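PDB 1NTH: monomethylamine methyltransferase mtmB1 from Methanosarcina barkeri, which catalyses transfer of the methyl group of monomethylamine to the corrinoid cofactor of its partner protein MtmC in methanogenesis. Local coordinates for residues E90-I95 with I283-L287; G132-E137 with V160-G166; P171-E176 with S207-G212; G304-T308 with E348-Q352. All blocks are in the same frame, centred on the assembly; numbering follows the deposited sequence.

Contact 1: E90-I95 with I283-L287; sequences EIWDAI and INAVL
I91, A94 and I95 of helix 88-95 pack against I283, V286 and L287 of helix 271-288, the TIM-barrel helix that leads into strand 293-300. The axes of the two segments cross at 87° and come within 8.8 Å, so about one turn of each helix meets the other.

No hydrogen bond crosses this interface; aliphatic side chains fill it. I283 presents its CG2 methyl to two isoleucines: I91 CG2 lies 3.7 Å from I283 CG2, and I95 CD1 is 3.9 Å from the same methyl. I283 offers that branch because CG1 lies anti to the carbonyl carbon (chi1 -65°), which leaves CG2 anti to the backbone N. L287 forks over the neighbouring helix: its CD2 touches I91 CG1 at 3.8 Å, while CD1 reaches A94 CB at 3.5 Å. Alanine suits the closest point of the backbones, where the CA atoms of A94 and L287 are 5.4 Å apart.

The polar side chains are served elsewhere: E90 forms a salt bridge with R15, and N284 bonds to Y86 and Q232. F67 and L71 of helix 56-73 extend the apolar layer beside I91, and K151 of the second subunit packs on A94. Along the edge of the patch, V286 CG2 rests 4.2 Å from A94 CB.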
loop_
_atom_site.group_PDB
_atom_site.type_symbol
_atom_site.label_atom_id
_atom_site.label_comp_id
_atom_site.label_asym_id
_atom_site.label_seq_id
_atom_site.Cartn_x
_atom_site.Cartn_y
_atom_site.Cartn_z
ATOM N N GLU A 90 -8.416 37.290 -11.103
ATOM C CA GLU A 90 -8.656 35.860 -10.932
ATOM C C GLU A 90 -7.992 35.089 -12.063
ATOM O O GLU A 90 -7.418 34.022 -11.842
ATOM C CB GLU A 90 -10.158 35.556 -10.913
ATOM C CG GLU A 90 -10.892 36.180 -9.739
ATOM C CD GLU A 90 -12.395 35.966 -9.793
ATOM O OE1 GLU A 90 -12.936 35.770 -10.903
ATOM O OE2 GLU A 90 -13.033 36.013 -8.720
ATOM N N ILE A 91 -8.068 35.625 -13.279
ATOM C CA ILE A 91 -7.454 34.953 -14.414
ATOM C C ILE A 91 -5.935 34.909 -14.261
ATOM O O ILE A 91 -5.311 33.880 -14.530
ATOM C CB ILE A 91 -7.825 35.644 -15.749
ATOM C CG1 ILE A 91 -9.346 35.605 -15.939
ATOM C CG2 ILE A 91 -7.145 34.926 -16.915
ATOM C CD1 ILE A 91 -9.831 36.295 -17.209
ATOM N N TRP A 92 -5.336 36.012 -13.821
ATOM C CA TRP A 92 -3.886 36.039 -13.647
ATOM C C TRP A 92 -3.421 35.102 -12.535
ATOM O O TRP A 92 -2.355 34.493 -12.639
ATOM C CB TRP A 92 -3.400 37.466 -13.380
ATOM C CG TRP A 92 -3.198 38.236 -14.649
ATOM C CD1 TRP A 92 -3.844 39.378 -15.034
ATOM C CD2 TRP A 92 -2.307 37.897 -15.721
ATOM N NE1 TRP A 92 -3.411 39.768 -16.282
ATOM C CE2 TRP A 92 -2.469 38.877 -16.726
ATOM C CE3 TRP A 92 -1.389 36.858 -15.929
ATOM C CZ2 TRP A 92 -1.745 38.850 -17.923
ATOM C CZ3 TRP A 92 -0.668 36.830 -17.121
ATOM C CH2 TRP A 92 -0.854 37.822 -18.103
ATOM N N ASP A 93 -4.215 34.988 -11.475
ATOM C CA ASP A 93 -3.866 34.093 -10.374
ATOM C C ASP A 93 -3.782 32.666 -10.913
ATOM O O ASP A 93 -2.901 31.900 -10.533
ATOM C CB ASP A 93 -4.917 34.183 -9.263
ATOM C CG ASP A 93 -4.718 33.135 -8.174
ATOM O OD1 ASP A 93 -5.610 32.278 -8.016
ATOM O OD2 ASP A 93 -3.676 33.170 -7.479
ATOM N N ALA A 94 -4.692 32.314 -11.817
ATOM C CA ALA A 94 -4.693 30.978 -12.402
ATOM C C ALA A 94 -3.490 30.784 -13.321
ATOM O O ALA A 94 -2.767 29.795 -13.208
ATOM C CB ALA A 94 -5.991 30.741 -13.176
ATOM N N ILE A 95 -3.273 31.729 -14.231
ATOM C CA ILE A 95 -2.152 31.636 -15.162
ATOM C C ILE A 95 -0.801 31.645 -14.447
ATOM O O ILE A 95 0.115 30.918 -14.834
ATOM C CB ILE A 95 -2.177 32.798 -16.183
ATOM C CG1 ILE A 95 -3.414 32.676 -17.073
ATOM C CG2 ILE A 95 -0.909 32.781 -17.034
ATOM C CD1 ILE A 95 -3.586 33.845 -18.030
ATOM N N ILE A 283 -6.559 28.945 -21.440
ATOM C CA ILE A 283 -6.526 29.675 -20.179
ATOM C C ILE A 283 -7.664 29.218 -19.257
ATOM O O ILE A 283 -7.466 29.025 -18.058
ATOM C CB ILE A 283 -6.637 31.208 -20.423
ATOM C CG1 ILE A 283 -5.399 31.706 -21.181
ATOM C CG2 ILE A 283 -6.760 31.944 -19.096
ATOM C CD1 ILE A 283 -5.493 33.168 -21.651
ATOM N N ASN A 284 -8.856 29.037 -19.816
ATOM C CA ASN A 284 -9.996 28.604 -19.013
ATOM C C ASN A 284 -9.733 27.242 -18.361
ATOM O O ASN A 284 -10.245 26.956 -17.281
ATOM C CB ASN A 284 -11.260 28.526 -19.875
ATOM C CG ASN A 284 -12.515 28.362 -19.044
ATOM O OD1 ASN A 284 -12.752 29.133 -18.116
ATOM N ND2 ASN A 284 -13.328 27.360 -19.371
ATOM N N ALA A 285 -8.927 26.415 -19.017
ATOM C CA ALA A 285 -8.608 25.090 -18.497
ATOM C C ALA A 285 -7.995 25.145 -17.098
ATOM O O ALA A 285 -8.369 24.367 -16.223
ATOM C CB ALA A 285 -7.651 24.375 -19.447
ATOM N N VAL A 286 -7.061 26.066 -16.883
ATOM C CA VAL A 286 -6.403 26.157 -15.581
ATOM C C VAL A 286 -7.181 26.988 -14.569
ATOM O O VAL A 286 -6.833 27.049 -13.390
ATOM C CB VAL A 286 -4.968 26.731 -15.724
ATOM C CG1 VAL A 286 -4.155 25.839 -16.645
ATOM C CG2 VAL A 286 -5.006 28.160 -16.273
ATOM N N LEU A 287 -8.255 27.606 -15.036
ATOM C CA LEU A 287 -9.087 28.449 -14.197
ATOM C C LEU A 287 -10.315 27.679 -13.711
ATOM O O LEU A 287 -10.493 27.450 -12.515
ATOM C CB LEU A 287 -9.494 29.680 -15.019
ATOM C CG LEU A 287 -10.205 30.898 -14.439
ATOM C CD1 LEU A 287 -9.427 31.476 -13.274
ATOM C CD2 LEU A 287 -10.347 31.940 -15.548
#

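Contact 2: G132-E137 with V160-G166; sequences GSPISE and VMTSVRG
P134 and I135 run parallel to V160 and M161, and three backbone bonds join them: V160 N to S133 O (2.9 Å), I135 N to V160 O (2.8 Å) and T162 N to I135 O (3.1 Å). P134 shares one face of this sheet with V160, and its CB packs on T162 CG2 at 3.6 Å. I135 and M161 lie on the opposite face, where F140 of helix 140-148 touches both. The small parallel sheet is formed by chain that follows the paired TIM-barrel strands 125-128 and 155-156.

E137 has CG anti to the backbone N (chi1 -170°) and an extended chain, which carries the carboxylate into the turn at S163-G166. E137 OE1 accepts R165 N at 2.8 Å on the syn side; E137 OE2 accepts G166 N through its syn lone pair and S163 OG (2.8 Å) on the anti side. Were E137 an alanine, R165 N, G166 N and the S163 hydroxyl would probably lose their shared acceptor, weakening the hold of 132-137 on the turn. A water accepts from E137 N, donates to S163 OG and bonds T162 OG1 at 2.7 Å. The R165 guanidinium reaches M193 of the third subunit and D8 of the fourth.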
loop_
_atom_site.group_PDB
_atom_site.type_symbol
_atom_site.label_atom_id
_atom_site.label_comp_id
_atom_site.label_asym_id
_atom_site.label_seq_id
_atom_site.Cartn_x
_atom_site.Cartn_y
_atom_site.Cartn_z
ATOM N N GLY A 132 -10.408 7.440 -28.156
ATOM C CA GLY A 132 -11.846 7.556 -27.983
ATOM C C GLY A 132 -12.714 6.915 -29.043
ATOM O O GLY A 132 -13.938 7.043 -28.999
ATOM N N SER A 133 -12.093 6.222 -29.991
ATOM C CA SER A 133 -12.833 5.565 -31.064
ATOM C C SER A 133 -13.484 4.271 -30.578
ATOM O O SER A 133 -12.984 3.617 -29.661
ATOM C CB SER A 133 -11.895 5.266 -32.235
ATOM O OG SER A 133 -11.279 6.458 -32.699
ATOM N N PRO A 134 -14.619 3.886 -31.183
ATOM C CA PRO A 134 -15.317 2.658 -30.787
ATOM C C PRO A 134 -14.530 1.398 -31.144
ATOM O O PRO A 134 -14.089 1.229 -32.284
ATOM C CB PRO A 134 -16.646 2.757 -31.537
ATOM C CG PRO A 134 -16.277 3.519 -32.772
ATOM C CD PRO A 134 -15.363 4.599 -32.238
ATOM N N ILE A 135 -14.359 0.525 -30.157
ATOM C CA ILE A 135 -13.629 -0.725 -30.331
ATOM C C ILE A 135 -14.499 -1.896 -29.871
ATOM O O ILE A 135 -15.125 -1.832 -28.811
ATOM C CB ILE A 135 -12.323 -0.723 -29.494
ATOM C CG1 ILE A 135 -11.428 0.449 -29.915
ATOM C CG2 ILE A 135 -11.603 -2.057 -29.647
ATOM C CD1 ILE A 135 -10.971 0.402 -31.370
ATOM N N SER A 136 -14.539 -2.957 -30.671
ATOM C CA SER A 136 -15.324 -4.144 -30.338
ATOM C C SER A 136 -14.793 -4.791 -29.063
ATOM O O SER A 136 -13.583 -4.863 -28.847
ATOM C CB SER A 136 -15.270 -5.158 -31.485
ATOM O OG SER A 136 -15.822 -4.614 -32.671
ATOM N N GLU A 137 -15.705 -5.276 -28.229
ATOM C CA GLU A 137 -15.322 -5.897 -26.968
ATOM C C GLU A 137 -14.344 -7.063 -27.119
ATOM O O GLU A 137 -13.373 -7.158 -26.363
ATOM C CB GLU A 137 -16.570 -6.369 -26.206
ATOM C CG GLU A 137 -16.277 -6.804 -24.773
ATOM C CD GLU A 137 -17.520 -7.159 -23.967
ATOM O OE1 GLU A 137 -17.364 -7.476 -22.768
ATOM O OE2 GLU A 137 -18.646 -7.123 -24.519
ATOM N N VAL A 160 -13.122 3.400 -26.807
ATOM C CA VAL A 160 -14.450 3.254 -26.222
ATOM C C VAL A 160 -14.951 1.826 -26.422
ATOM O O VAL A 160 -14.880 1.296 -27.526
ATOM C CB VAL A 160 -15.452 4.237 -26.892
ATOM C CG1 VAL A 160 -16.888 3.830 -26.581
ATOM C CG2 VAL A 160 -15.186 5.656 -26.404
ATOM N N MET A 161 -15.450 1.206 -25.355
ATOM C CA MET A 161 -15.978 -0.156 -25.444
ATOM C C MET A 161 -17.360 -0.091 -26.095
ATOM O O MET A 161 -18.248 0.583 -25.577
ATOM C CB MET A 161 -16.125 -0.777 -24.047
ATOM C CG MET A 161 -14.826 -0.921 -23.257
ATOM S SD MET A 161 -15.057 -1.792 -21.675
ATOM C CE MET A 161 -15.199 -3.502 -22.256
ATOM N N THR A 162 -17.552 -0.772 -27.223
ATOM C CA THR A 162 -18.865 -0.743 -27.864
ATOM C C THR A 162 -19.851 -1.557 -27.037
ATOM O O THR A 162 -21.063 -1.372 -27.138
ATOM C CB THR A 162 -18.824 -1.276 -29.319
ATOM O OG1 THR A 162 -18.255 -2.590 -29.350
ATOM C CG2 THR A 162 -18.003 -0.341 -30.198
ATOM N N SER A 163 -19.326 -2.463 -26.218
ATOM C CA SER A 163 -20.164 -3.267 -25.338
ATOM C C SER A 163 -19.333 -3.801 -24.182
ATOM O O SER A 163 -18.107 -3.889 -24.268
ATOM C CB SER A 163 -20.806 -4.445 -26.093
ATOM O OG SER A 163 -19.854 -5.439 -26.446
ATOM N N VAL A 164 -20.009 -4.117 -23.084
ATOM C CA VAL A 164 -19.359 -4.701 -21.923
ATOM C C VAL A 164 -20.302 -5.831 -21.514
ATOM O O VAL A 164 -21.496 -5.611 -21.300
ATOM C CB VAL A 164 -19.152 -3.663 -20.786
ATOM C CG1 VAL A 164 -20.487 -3.123 -20.288
ATOM C CG2 VAL A 164 -18.355 -4.299 -19.660
ATOM N N ARG A 165 -19.767 -7.046 -21.436
ATOM C CA ARG A 165 -20.574 -8.219 -21.129
ATOM C C ARG A 165 -21.710 -8.323 -22.151
ATOM O O ARG A 165 -22.834 -8.715 -21.831
ATOM C CB ARG A 165 -21.108 -8.166 -19.690
ATOM C CG ARG A 165 -20.136 -8.814 -18.701
ATOM C CD ARG A 165 -20.486 -8.568 -17.241
ATOM N NE ARG A 165 -21.796 -9.086 -16.857
ATOM C CZ ARG A 165 -22.259 -9.068 -15.611
ATOM N NH1 ARG A 165 -21.511 -8.564 -14.636
ATOM N NH2 ARG A 165 -23.472 -9.531 -15.339
ATOM N N GLY A 166 -21.388 -7.949 -23.388
ATOM C CA GLY A 166 -22.340 -8.018 -24.485
ATOM C C GLY A 166 -23.461 -6.996 -24.503
ATOM O O GLY A 166 -24.400 -7.122 -25.292
HETATM O O HOH W 1 -18.593 -5.219 -28.808
#

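Contact 3: P171-E176 with S207-G212; sequences PKSPYE and SLSAQG
Both carboxylate oxygens of E176 are gripped by two donors of the protein each. E176 OE2 accepts L208 N at 2.7 Å, nearly in line with its C-O bond, and S209 N at 2.8 Å on the syn side. E176 OE1 takes a short 2.5 Å bond from S209 OG, and the backbone N of K172 (2.8 Å) comes in from the opposite face of the carboxylate. A glutamate suits this place because its extended chain, with CG anti to the backbone N (chi1 178°), spans the gap between the two segments.

The bonds tie together the starts of two helices, 174-193 and 210-214. S209 is the N-cap of the second: its OG donates to E176 and accepts G212 N at 3.0 Å. G212 lies against the carboxylate carbon, where a CB would come too close to E176 CD, so glycine fits. With a leucine in place of E176, the N-H groups of L208, S209 and K172 would probably lose their acceptor and the S209 hydroxyl one of its two bonds.

At the edges, P171 CG lies beside L208 CD1 at 3.9 Å, and a water links Q211 NE2 to E176 OE1 and S173 O.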
loop_
_atom_site.group_PDB
_atom_site.type_symbol
_atom_site.label_atom_id
_atom_site.label_comp_id
_atom_site.label_asym_id
_atom_site.label_seq_id
_atom_site.Cartn_x
_atom_site.Cartn_y
_atom_site.Cartn_z
ATOM N N PRO A 171 -25.638 5.477 -21.126
ATOM C CA PRO A 171 -25.420 6.472 -20.073
ATOM C C PRO A 171 -26.454 6.359 -18.954
ATOM O O PRO A 171 -27.647 6.185 -19.209
ATOM C CB PRO A 171 -25.517 7.795 -20.826
ATOM C CG PRO A 171 -24.968 7.439 -22.173
ATOM C CD PRO A 171 -25.641 6.115 -22.454
ATOM N N LYS A 172 -25.970 6.453 -17.719
ATOM C CA LYS A 172 -26.790 6.364 -16.514
ATOM C C LYS A 172 -27.370 4.978 -16.235
ATOM O O LYS A 172 -28.312 4.830 -15.455
ATOM C CB LYS A 172 -27.888 7.435 -16.534
ATOM C CG LYS A 172 -27.304 8.843 -16.460
ATOM C CD LYS A 172 -28.359 9.920 -16.297
ATOM C CE LYS A 172 -27.699 11.293 -16.258
ATOM N NZ LYS A 172 -28.684 12.398 -16.092
ATOM N N SER A 173 -26.794 3.960 -16.869
ATOM C CA SER A 173 -27.202 2.579 -16.638
ATOM C C SER A 173 -26.027 1.962 -15.878
ATOM O O SER A 173 -24.921 2.517 -15.886
ATOM C CB SER A 173 -27.390 1.827 -17.957
ATOM O OG SER A 173 -26.138 1.480 -18.527
ATOM N N PRO A 174 -26.246 0.824 -15.205
ATOM C CA PRO A 174 -25.135 0.204 -14.474
ATOM C C PRO A 174 -24.028 -0.242 -15.426
ATOM O O PRO A 174 -22.868 -0.368 -15.029
ATOM C CB PRO A 174 -25.801 -0.962 -13.745
ATOM C CG PRO A 174 -26.985 -1.297 -14.636
ATOM C CD PRO A 174 -27.498 0.077 -14.991
ATOM N N TYR A 175 -24.384 -0.475 -16.687
ATOM C CA TYR A 175 -23.393 -0.885 -17.674
ATOM C C TYR A 175 -22.375 0.219 -17.936
ATOM O O TYR A 175 -21.227 -0.060 -18.284
ATOM C CB TYR A 175 -24.065 -1.282 -18.990
ATOM C CG TYR A 175 -24.855 -2.564 -18.900
ATOM C CD1 TYR A 175 -26.250 -2.547 -18.892
ATOM C CD2 TYR A 175 -24.209 -3.798 -18.823
ATOM C CE1 TYR A 175 -26.980 -3.726 -18.817
ATOM C CE2 TYR A 175 -24.934 -4.987 -18.748
ATOM C CZ TYR A 175 -26.317 -4.940 -18.746
ATOM O OH TYR A 175 -27.040 -6.109 -18.687
ATOM N N GLU A 176 -22.792 1.474 -17.781
ATOM C CA GLU A 176 -21.876 2.592 -17.991
ATOM C C GLU A 176 -20.825 2.578 -16.885
ATOM O O GLU A 176 -19.642 2.812 -17.137
ATOM C CB GLU A 176 -22.617 3.933 -17.973
ATOM C CG GLU A 176 -21.668 5.113 -18.131
ATOM C CD GLU A 176 -22.342 6.462 -17.996
ATOM O OE1 GLU A 176 -23.226 6.609 -17.124
ATOM O OE2 GLU A 176 -21.970 7.384 -18.751
ATOM N N SER A 207 -17.586 6.154 -20.639
ATOM C CA SER A 207 -18.621 6.820 -19.855
ATOM C C SER A 207 -18.866 8.232 -20.371
ATOM O O SER A 207 -17.932 8.919 -20.789
ATOM C CB SER A 207 -18.211 6.873 -18.380
ATOM O OG SER A 207 -16.868 7.308 -18.249
ATOM N N LEU A 208 -20.124 8.664 -20.335
ATOM C CA LEU A 208 -20.488 9.999 -20.803
ATOM C C LEU A 208 -21.110 10.861 -19.706
ATOM O O LEU A 208 -21.008 12.089 -19.742
ATOM C CB LEU A 208 -21.460 9.897 -21.985
ATOM C CG LEU A 208 -20.972 9.130 -23.217
ATOM C CD1 LEU A 208 -22.073 9.114 -24.271
ATOM C CD2 LEU A 208 -19.711 9.777 -23.769
ATOM N N SER A 209 -21.753 10.223 -18.732
ATOM C CA SER A 209 -22.391 10.957 -17.643
ATOM C C SER A 209 -21.406 11.232 -16.518
ATOM O O SER A 209 -20.333 10.630 -16.456
ATOM C CB SER A 209 -23.565 10.160 -17.077
ATOM O OG SER A 209 -23.103 9.033 -16.349
ATOM N N ALA A 210 -21.781 12.139 -15.624
ATOM C CA ALA A 210 -20.930 12.471 -14.491
ATOM C C ALA A 210 -20.754 11.240 -13.607
ATOM O O ALA A 210 -19.637 10.927 -13.191
ATOM C CB ALA A 210 -21.548 13.610 -13.683
ATOM N N GLN A 211 -21.845 10.533 -13.329
ATOM C CA GLN A 211 -21.746 9.356 -12.474
ATOM C C GLN A 211 -20.851 8.296 -13.101
ATOM O O GLN A 211 -20.105 7.616 -12.396
ATOM C CB GLN A 211 -23.135 8.783 -12.158
ATOM C CG GLN A 211 -23.892 8.192 -13.332
ATOM C CD GLN A 211 -25.369 8.060 -13.021
ATOM O OE1 GLN A 211 -26.020 9.044 -12.669
ATOM N NE2 GLN A 211 -25.904 6.850 -13.141
ATOM N N GLY A 212 -20.908 8.167 -14.424
ATOM C CA GLY A 212 -20.070 7.189 -15.093
ATOM C C GLY A 212 -18.598 7.554 -14.995
ATOM O O GLY A 212 -17.758 6.710 -14.671
HETATM O O HOH W 2 -28.820 6.548 -12.804
HETATM O O HOH W 3 -24.233 5.187 -14.824
#

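Contact 4: G304-T308 with E348-Q352; sequences GSTNT and EASAQ
In the loop between strand 293-300 and helix 309-325 of the TIM barrel, T306 and N307 bond to E348 and Q352, one turn apart on helix 343-359. The contact thus joins a loop at the C-terminal end of one barrel strand to the helix that follows strand 330-333. An ST turn shapes the loop: S305 OG accepts N307 N at 3.1 Å, a nearly straight bond (174°), and itself bonds to Y335 O.

N307 is the first polar link. Its CG sits between the backbone N and the carbonyl carbon, the crowded position (chi1 50°), which lays the amide across the E348 side chain. ND2 of N307 donates to E348 OE2 at 2.9 Å; the oxygen lies in the amide plane but is approached on its anti side, with the amide and carboxylate planes almost perpendicular. C337 N and A338 N supply further donors to OE2 and OE1, so this buried carboxylate is held at both oxygens.

T306 makes the second link, its OG1 donating to Q352 OE1 at 2.6 Å, while Y335 N also bonds to that hydroxyl. Glutamine suits the spot because one amide both accepts through OE1 and donates through NE2, to Q333 O. Between the two links a water donates to N307 OD1 and to Q352 OE1, each 2.9 Å from the water oxygen.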
loop_
_atom_site.group_PDB
_atom_site.type_symbol
_atom_site.label_atom_id
_atom_site.label_comp_id
_atom_site.label_asym_id
_atom_site.label_seq_id
_atom_site.Cartn_x
_atom_site.Cartn_y
_atom_site.Cartn_z
ATOM N N GLY A 304 -14.407 17.646 -40.418
ATOM C CA GLY A 304 -14.347 16.953 -39.141
ATOM C C GLY A 304 -12.969 16.403 -38.811
ATOM O O GLY A 304 -12.843 15.451 -38.040
ATOM N N SER A 305 -11.939 17.006 -39.396
ATOM C CA SER A 305 -10.559 16.585 -39.165
ATOM C C SER A 305 -9.757 17.674 -38.461
ATOM O O SER A 305 -10.076 18.859 -38.552
ATOM C CB SER A 305 -9.877 16.240 -40.490
ATOM O OG SER A 305 -8.491 16.003 -40.299
ATOM N N THR A 306 -8.702 17.259 -37.767
ATOM C CA THR A 306 -7.841 18.182 -37.042
ATOM C C THR A 306 -6.578 18.526 -37.834
ATOM O O THR A 306 -5.760 19.325 -37.382
ATOM C CB THR A 306 -7.391 17.572 -35.702
ATOM O OG1 THR A 306 -6.804 16.290 -35.952
ATOM C CG2 THR A 306 -8.570 17.420 -34.752
ATOM N N ASN A 307 -6.413 17.931 -39.011
ATOM C CA ASN A 307 -5.218 18.199 -39.798
ATOM C C ASN A 307 -5.426 18.928 -41.124
ATOM O O ASN A 307 -4.681 18.710 -42.081
ATOM C CB ASN A 307 -4.441 16.900 -40.040
ATOM C CG ASN A 307 -5.314 15.787 -40.571
ATOM O OD1 ASN A 307 -5.671 14.861 -39.840
ATOM N ND2 ASN A 307 -5.669 15.873 -41.849
ATOM N N THR A 308 -6.436 19.787 -41.189
ATOM C CA THR A 308 -6.647 20.558 -42.406
ATOM C C THR A 308 -5.711 21.752 -42.260
ATOM O O THR A 308 -5.214 22.028 -41.163
ATOM C CB THR A 308 -8.102 21.067 -42.541
ATOM O OG1 THR A 308 -8.376 22.025 -41.514
ATOM C CG2 THR A 308 -9.085 19.908 -42.442
ATOM N N GLU A 348 -1.653 12.523 -43.084
ATOM C CA GLU A 348 -2.474 13.479 -42.346
ATOM C C GLU A 348 -1.958 13.585 -40.913
ATOM O O GLU A 348 -1.741 14.682 -40.395
ATOM C CB GLU A 348 -3.936 13.026 -42.319
ATOM C CG GLU A 348 -4.731 13.315 -43.585
ATOM C CD GLU A 348 -6.178 12.867 -43.457
ATOM O OE1 GLU A 348 -6.458 11.666 -43.666
ATOM O OE2 GLU A 348 -7.036 13.714 -43.126
ATOM N N ALA A 349 -1.760 12.435 -40.279
ATOM C CA ALA A 349 -1.271 12.409 -38.906
ATOM C C ALA A 349 0.133 13.003 -38.837
ATOM O O ALA A 349 0.481 13.676 -37.867
ATOM C CB ALA A 349 -1.264 10.978 -38.381
ATOM N N SER A 350 0.937 12.753 -39.866
ATOM C CA SER A 350 2.299 13.275 -39.904
ATOM C C SER A 350 2.304 14.799 -39.929
ATOM O O SER A 350 3.088 15.437 -39.226
ATOM C CB SER A 350 3.047 12.736 -41.127
ATOM O OG SER A 350 3.262 11.343 -41.017
ATOM N N ALA A 351 1.436 15.384 -40.747
ATOM C CA ALA A 351 1.366 16.837 -40.832
ATOM C C ALA A 351 1.046 17.415 -39.457
ATOM O O ALA A 351 1.619 18.429 -39.057
ATOM C CB ALA A 351 0.299 17.261 -41.841
ATOM N N GLN A 352 0.143 16.768 -38.727
ATOM C CA GLN A 352 -0.209 17.275 -37.409
ATOM C C GLN A 352 0.919 17.067 -36.404
ATOM O O GLN A 352 1.143 17.910 -35.539
ATOM C CB GLN A 352 -1.491 16.626 -36.891
ATOM C CG GLN A 352 -2.034 17.351 -35.675
ATOM C CD GLN A 352 -3.378 16.837 -35.226
ATOM O OE1 GLN A 352 -4.160 16.323 -36.029
ATOM N NE2 GLN A 352 -3.669 16.994 -33.939
HETATM O O HOH W 4 -4.394 13.815 -37.431
#

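How the contacts relate
Contacts 2 and 3 are close neighbours, their centres 14 Å apart, and they touch where V164 CG1 meets Y175 O at 3.7 Å; both use a glutamate carboxylate to collect backbone N-H groups. Contact 1 sits across the chain from contact 2, about 36 Å between centres, and is the apolar member of the set. Contacts 1, 2 and 3 all touch other subunits of the assembly; contact 4, centre to centre about 25 Å from contact 2 and 29 Å from contact 1, does not. The UAG-encoded pyrrolysine lies in the chain between the two segments of contact 3, while contact 4 holds a loop on the C-terminal side of the barrel strands, where TIM-barrel active sites usually lie.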